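Local atomic coordinates of D-aminoacyl-tRNA deacylase 1 (Homo sapiens, PDB entry 2OKV), a protein that deacylates mischarged D-aminoacyl-tRNAs and glycyl-tRNA(Ala), rejecting L-amino acids, and may take part in DNA replication. Residues S66-S78 with L113-F127. Numbering follows the deposited sequence.
Sequences SVMDKQYEILCVS and LRKTYRPELIKDGKF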
loop_
_atom_site.group_PDB
_atom_site.type_symbol
_atom_site.label_atom_id
_atom_site.label_comp_id
_atom_site.label_asym_id
_atom_site.label_seq_id
_atom_site.Cartn_x
_atom_site.Cartn_y
_atom_site.Cartn_z
ATOM N N SER B 66 3.487 -6.775 -17.823
ATOM C CA SER B 66 2.788 -7.223 -16.603
ATOM C C SER B 66 3.570 -8.321 -15.878
ATOM O O SER B 66 4.544 -8.848 -16.408
ATOM C CB SER B 66 1.421 -7.758 -16.973
ATOM O OG SER B 66 1.553 -8.932 -17.763
ATOM N N VAL B 67 3.109 -8.693 -14.685
ATOM C CA VAL B 67 3.684 -9.805 -13.937
ATOM C C VAL B 67 3.717 -11.088 -14.801
ATOM O O VAL B 67 4.669 -11.861 -14.732
ATOM C CB VAL B 67 2.931 -10.005 -12.570
ATOM C CG1 VAL B 67 1.536 -10.604 -12.780
ATOM C CG2 VAL B 67 3.751 -10.845 -11.585
ATOM N N MET B 68 2.687 -11.297 -15.619
ATOM C CA MET B 68 2.589 -12.497 -16.453
ATOM C C MET B 68 3.552 -12.443 -17.637
ATOM O O MET B 68 4.115 -13.469 -18.024
ATOM C CB MET B 68 1.169 -12.696 -16.985
ATOM C CG MET B 68 0.160 -13.111 -15.957
ATOM S SD MET B 68 -1.318 -13.839 -16.689
ATOM C CE MET B 68 -0.697 -14.807 -18.064
ATOM N N ASP B 69 3.717 -11.254 -18.218
ATOM C CA ASP B 69 4.710 -11.036 -19.275
ATOM C C ASP B 69 6.107 -11.406 -18.788
ATOM O O ASP B 69 6.906 -11.972 -19.545
ATOM C CB ASP B 69 4.720 -9.569 -19.725
ATOM C CG ASP B 69 3.459 -9.169 -20.462
ATOM O OD1 ASP B 69 2.838 -10.044 -21.108
ATOM O OD2 ASP B 69 3.087 -7.979 -20.391
ATOM N N LYS B 70 6.393 -11.068 -17.527
ATOM C CA LYS B 70 7.710 -11.281 -16.932
ATOM C C LYS B 70 7.872 -12.680 -16.344
ATOM O O LYS B 70 8.988 -13.081 -15.983
ATOM C CB LYS B 70 7.980 -10.244 -15.832
ATOM C CG LYS B 70 7.978 -8.793 -16.279
ATOM C CD LYS B 70 9.085 -8.511 -17.297
ATOM C CE LYS B 70 10.433 -8.275 -16.624
ATOM N NZ LYS B 70 11.442 -7.828 -17.656
ATOM N N GLN B 71 6.762 -13.417 -16.259
ATOM C CA GLN B 71 6.702 -14.685 -15.546
ATOM C C GLN B 71 7.231 -14.494 -14.123
ATOM O O GLN B 71 8.006 -15.298 -13.618
ATOM C CB GLN B 71 7.453 -15.799 -16.298
ATOM C CG GLN B 71 6.856 -16.159 -17.665
ATOM C CD GLN B 71 5.654 -17.112 -17.589
ATOM O OE1 GLN B 71 4.584 -16.814 -18.130
ATOM N NE2 GLN B 71 5.833 -18.270 -16.933
ATOM N N TYR B 72 6.794 -13.402 -13.493
ATOM C CA TYR B 72 7.181 -13.077 -12.133
ATOM C C TYR B 72 6.120 -13.619 -11.163
ATOM O O TYR B 72 5.136 -14.240 -11.588
ATOM C CB TYR B 72 7.384 -11.564 -11.968
ATOM C CG TYR B 72 8.728 -11.025 -12.458
ATOM C CD1 TYR B 72 8.966 -9.647 -12.522
ATOM C CD2 TYR B 72 9.760 -11.885 -12.850
ATOM C CE1 TYR B 72 10.196 -9.139 -12.949
ATOM C CE2 TYR B 72 10.992 -11.387 -13.296
ATOM C CZ TYR B 72 11.200 -10.013 -13.332
ATOM O OH TYR B 72 12.417 -9.517 -13.762
ATOM N N GLU B 73 6.324 -13.400 -9.872
ATOM C CA GLU B 73 5.454 -14.009 -8.853
ATOM C C GLU B 73 4.448 -13.008 -8.298
ATOM O O GLU B 73 4.577 -11.795 -8.506
ATOM C CB GLU B 73 6.280 -14.608 -7.713
ATOM C CG GLU B 73 7.027 -15.896 -8.072
ATOM C CD GLU B 73 8.140 -16.215 -7.074
ATOM O OE1 GLU B 73 8.026 -17.214 -6.331
ATOM O OE2 GLU B 73 9.128 -15.448 -7.033
ATOM N N ILE B 74 3.442 -13.528 -7.597
ATOM C CA ILE B 74 2.429 -12.697 -6.960
ATOM C C ILE B 74 2.248 -13.210 -5.531
ATOM O O ILE B 74 2.020 -14.390 -5.324
ATOM C CB ILE B 74 1.055 -12.780 -7.682
ATOM C CG1 ILE B 74 1.177 -12.361 -9.154
ATOM C CG2 ILE B 74 -0.005 -11.950 -6.923
ATOM C CD1 ILE B 74 -0.070 -12.610 -9.981
ATOM N N LEU B 75 2.398 -12.321 -4.558
ATOM C CA LEU B 75 2.039 -12.621 -3.177
ATOM C C LEU B 75 0.736 -11.891 -2.845
ATOM O O LEU B 75 0.707 -10.665 -2.816
ATOM C CB LEU B 75 3.156 -12.170 -2.224
ATOM C CG LEU B 75 2.887 -12.264 -0.711
ATOM C CD1 LEU B 75 2.695 -13.712 -0.305
ATOM C CD2 LEU B 75 4.020 -11.602 0.105
ATOM N N CYS B 76 -0.342 -12.637 -2.610
ATOM C CA CYS B 76 -1.630 -12.023 -2.226
ATOM C C CYS B 76 -1.875 -12.178 -0.742
ATOM O O CYS B 76 -1.683 -13.262 -0.163
ATOM C CB CYS B 76 -2.841 -12.629 -2.959
ATOM S SG CYS B 76 -2.670 -12.744 -4.691
ATOM N N VAL B 77 -2.334 -11.102 -0.123
ATOM C CA VAL B 77 -2.717 -11.159 1.284
ATOM C C VAL B 77 -4.060 -10.466 1.434
ATOM O O VAL B 77 -4.272 -9.395 0.870
ATOM C CB VAL B 77 -1.655 -10.500 2.191
ATOM C CG1 VAL B 77 -2.076 -10.578 3.664
ATOM C CG2 VAL B 77 -0.310 -11.179 2.004
ATOM N N SER B 78 -4.966 -11.092 2.181
ATOM C CA SER B 78 -6.287 -10.528 2.451
ATOM C C SER B 78 -6.153 -9.361 3.421
ATOM O O SER B 78 -5.459 -9.469 4.431
ATOM C CB SER B 78 -7.183 -11.605 3.059
ATOM O OG SER B 78 -6.367 -12.408 3.915
ATOM N N LEU B 113 -7.132 -16.669 -9.847
ATOM C CA LEU B 113 -5.791 -16.169 -10.113
ATOM C C LEU B 113 -4.850 -17.274 -10.576
ATOM O O LEU B 113 -4.146 -17.110 -11.571
ATOM C CB LEU B 113 -5.206 -15.526 -8.854
ATOM C CG LEU B 113 -4.901 -14.036 -8.680
ATOM C CD1 LEU B 113 -3.873 -13.902 -7.574
ATOM C CD2 LEU B 113 -4.421 -13.307 -9.924
ATOM N N ARG B 114 -4.820 -18.380 -9.831
ATOM C CA ARG B 114 -3.992 -19.533 -10.185
ATOM C C ARG B 114 -4.377 -20.189 -11.511
ATOM O O ARG B 114 -3.498 -20.567 -12.291
ATOM C CB ARG B 114 -4.027 -20.588 -9.091
ATOM C CG ARG B 114 -3.454 -20.146 -7.770
ATOM C CD ARG B 114 -3.239 -21.395 -6.924
ATOM N NE ARG B 114 -3.755 -21.271 -5.568
ATOM C CZ ARG B 114 -3.065 -20.810 -4.532
ATOM N NH1 ARG B 114 -1.805 -20.399 -4.684
ATOM N NH2 ARG B 114 -3.645 -20.754 -3.343
ATOM N N LYS B 115 -5.671 -20.340 -11.771
ATOM C CA LYS B 115 -6.083 -20.981 -13.016
ATOM C C LYS B 115 -5.885 -20.093 -14.254
ATOM O O LYS B 115 -5.696 -20.608 -15.360
ATOM C CB LYS B 115 -7.503 -21.549 -12.918
ATOM C CG LYS B 115 -8.634 -20.667 -13.428
ATOM C CD LYS B 115 -9.897 -21.519 -13.566
ATOM C CE LYS B 115 -11.176 -20.712 -13.380
ATOM N NZ LYS B 115 -12.279 -21.643 -12.964
ATOM N N THR B 116 -5.924 -18.775 -14.060
ATOM C CA THR B 116 -5.727 -17.806 -15.151
ATOM C C THR B 116 -4.243 -17.587 -15.439
ATOM O O THR B 116 -3.869 -17.248 -16.566
ATOM C CB THR B 116 -6.416 -16.446 -14.831
ATOM O OG1 THR B 116 -7.811 -16.670 -14.607
ATOM C CG2 THR B 116 -6.263 -15.430 -15.987
ATOM N N TYR B 117 -3.411 -17.739 -14.406
ATOM C CA TYR B 117 -1.956 -17.590 -14.508
ATOM C C TYR B 117 -1.287 -18.948 -14.279
ATOM O O TYR B 117 -1.671 -19.937 -14.902
ATOM C CB TYR B 117 -1.468 -16.535 -13.502
ATOM C CG TYR B 117 -0.010 -16.103 -13.629
ATOM C CD1 TYR B 117 0.741 -16.355 -14.801
ATOM C CD2 TYR B 117 0.608 -15.424 -12.583
ATOM C CE1 TYR B 117 2.092 -15.931 -14.904
ATOM C CE2 TYR B 117 1.934 -15.002 -12.670
ATOM C CZ TYR B 117 2.665 -15.250 -13.827
ATOM O OH TYR B 117 3.970 -14.824 -13.875
ATOM N N ARG B 118 -0.292 -18.998 -13.395
ATOM C CA ARG B 118 0.368 -20.254 -13.035
ATOM C C ARG B 118 0.287 -20.439 -11.509
ATOM O O ARG B 118 0.706 -19.557 -10.755
ATOM C CB ARG B 118 1.829 -20.260 -13.504
ATOM C CG ARG B 118 2.005 -20.124 -15.020
ATOM C CD ARG B 118 3.451 -20.320 -15.466
ATOM N NE ARG B 118 3.587 -20.147 -16.917
ATOM C CZ ARG B 118 3.513 -21.129 -17.817
ATOM N NH1 ARG B 118 3.649 -20.852 -19.116
ATOM N NH2 ARG B 118 3.306 -22.388 -17.432
ATOM N N PRO B 119 -0.235 -21.593 -11.053
ATOM C CA PRO B 119 -0.440 -21.817 -9.619
ATOM C C PRO B 119 0.836 -21.658 -8.794
ATOM O O PRO B 119 0.797 -21.079 -7.706
ATOM C CB PRO B 119 -0.934 -23.271 -9.557
ATOM C CG PRO B 119 -1.494 -23.535 -10.917
ATOM C CD PRO B 119 -0.636 -22.763 -11.858
ATOM N N GLU B 120 1.958 -22.142 -9.322
ATOM C CA GLU B 120 3.227 -22.170 -8.585
ATOM C C GLU B 120 3.845 -20.800 -8.369
ATOM O O GLU B 120 4.729 -20.642 -7.520
ATOM C CB GLU B 120 4.238 -23.099 -9.278
ATOM C CG GLU B 120 4.812 -22.556 -10.588
ATOM C CD GLU B 120 3.932 -22.809 -11.808
ATOM O OE1 GLU B 120 2.855 -23.431 -11.674
ATOM O OE2 GLU B 120 4.333 -22.382 -12.918
ATOM N N LEU B 121 3.387 -19.816 -9.144
ATOM C CA LEU B 121 3.878 -18.443 -9.031
ATOM C C LEU B 121 2.969 -17.546 -8.194
ATOM O O LEU B 121 3.205 -16.334 -8.070
ATOM C CB LEU B 121 4.068 -17.850 -10.432
ATOM C CG LEU B 121 4.987 -18.629 -11.377
ATOM C CD1 LEU B 121 4.917 -18.028 -12.776
ATOM C CD2 LEU B 121 6.428 -18.630 -10.859
ATOM N N ILE B 122 1.927 -18.141 -7.626
ATOM C CA ILE B 122 0.983 -17.425 -6.760
ATOM C C ILE B 122 1.150 -17.943 -5.336
ATOM O O ILE B 122 0.975 -19.137 -5.089
ATOM C CB ILE B 122 -0.518 -17.642 -7.198
ATOM C CG1 ILE B 122 -0.750 -17.332 -8.698
ATOM C CG2 ILE B 122 -1.494 -16.918 -6.250
ATOM C CD1 ILE B 122 -0.717 -15.919 -9.084
ATOM N N LYS B 123 1.492 -17.031 -4.422
ATOM C CA LYS B 123 1.643 -17.314 -2.992
ATOM C C LYS B 123 0.642 -16.508 -2.156
ATOM O O LYS B 123 0.173 -15.440 -2.565
ATOM C CB LYS B 123 3.076 -16.985 -2.530
ATOM C CG LYS B 123 4.124 -18.075 -2.789
ATOM C CD LYS B 123 4.476 -18.240 -4.269
ATOM C CE LYS B 123 5.451 -19.406 -4.504
ATOM N NZ LYS B 123 6.841 -19.013 -4.101
ATOM N N ASP B 124 0.345 -17.019 -0.966
ATOM C CA ASP B 124 -0.679 -16.461 -0.112
ATOM C C ASP B 124 -0.105 -16.202 1.281
ATOM O O ASP B 124 0.896 -16.817 1.688
ATOM C CB ASP B 124 -1.846 -17.468 -0.037
ATOM C CG ASP B 124 -3.060 -16.944 0.731
ATOM O OD1 ASP B 124 -3.225 -15.709 0.912
ATOM O OD2 ASP B 124 -3.865 -17.791 1.144
ATOM N N GLY B 125 -0.751 -15.309 2.022
ATOM C CA GLY B 125 -0.532 -15.232 3.458
ATOM C C GLY B 125 -1.318 -16.345 4.121
ATOM O O GLY B 125 -1.604 -17.377 3.497
ATOM N N LYS B 126 -1.688 -16.133 5.384
ATOM C CA LYS B 126 -2.557 -17.056 6.112
ATOM C C LYS B 126 -3.785 -16.269 6.564
ATOM O O LYS B 126 -3.714 -15.484 7.511
ATOM C CB LYS B 126 -1.821 -17.698 7.307
ATOM C CG LYS B 126 -2.662 -18.747 8.052
ATOM C CD LYS B 126 -1.849 -19.737 8.937
ATOM C CE LYS B 126 -0.804 -19.058 9.829
ATOM N NZ LYS B 126 -0.085 -20.030 10.752
ATOM N N PHE B 127 -4.902 -16.483 5.866
ATOM C CA PHE B 127 -6.124 -15.668 6.024
ATOM C C PHE B 127 -6.494 -15.155 7.437
ATOM O O PHE B 127 -6.765 -13.979 7.611
ATOM C CB PHE B 127 -7.347 -16.349 5.389
ATOM C CG PHE B 127 -8.578 -15.482 5.396
ATOM C CD1 PHE B 127 -8.832 -14.609 4.340
ATOM C CD2 PHE B 127 -9.462 -15.515 6.472
ATOM C CE1 PHE B 127 -9.942 -13.783 4.348
ATOM C CE2 PHE B 127 -10.593 -14.690 6.490
ATOM C CZ PHE B 127 -10.834 -13.825 5.423
HETATM O O HOH W 1 -4.072 -13.937 3.390
#
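Tyr117, just past the end of helix 99-116, lays its ring against the short helical turn 67-70 and donates a hydrogen bond from OH to Tyr72 O (2.6 Å), meeting a lone pair in the carbonyl plane. Tyr117 CG stands anti to the backbone N (chi1 -171°), which turns the ring toward 67-74. Met68 slides past it in the opposite direction: its CG lies over one face, 3.6 Å from the ring centroid, and SD sits obliquely, a Met-aromatic contact suited to a flexible, polarisable chain. Tyrosine thus joins a broad apolar surface to one polar tip for the carbonyl after Gln71, the C-prime residue of a Schellman motif.

Ile74 continues this apolar patch. Its CD1 reaches Tyr117 CD2 at 3.9 Å and packs tightly on Ile122 CD1 at 3.5 Å, the two beta-branched chains lying side by side on adjacent strands. Four backbone bonds pair the strands: Ile74 N to Leu121 O, Lys123 N to Ile74 O (2.8 Å, nearly straight at 178°), Cys76 N to Lys123 O and Gly125 N to Cys76 O.

On the opposite sheet face, Lys123 bends its long chain so that NZ forms a salt bridge with Glu73 OE1 at 3.1 Å; Ala22 O also accepts from NZ, while Gly24 N holds Glu73 OE2.

Strands 73-78 and 122-124, linked through helix 99-116, form a beta-alpha-beta crossover, with 122-124 outermost within this chain and 26-32 on the other edge of 73-78. Leu50 of helix 39-51 packs against Ile74 and Tyr117, whereas Leu75 faces strands 10-15 and 18-23.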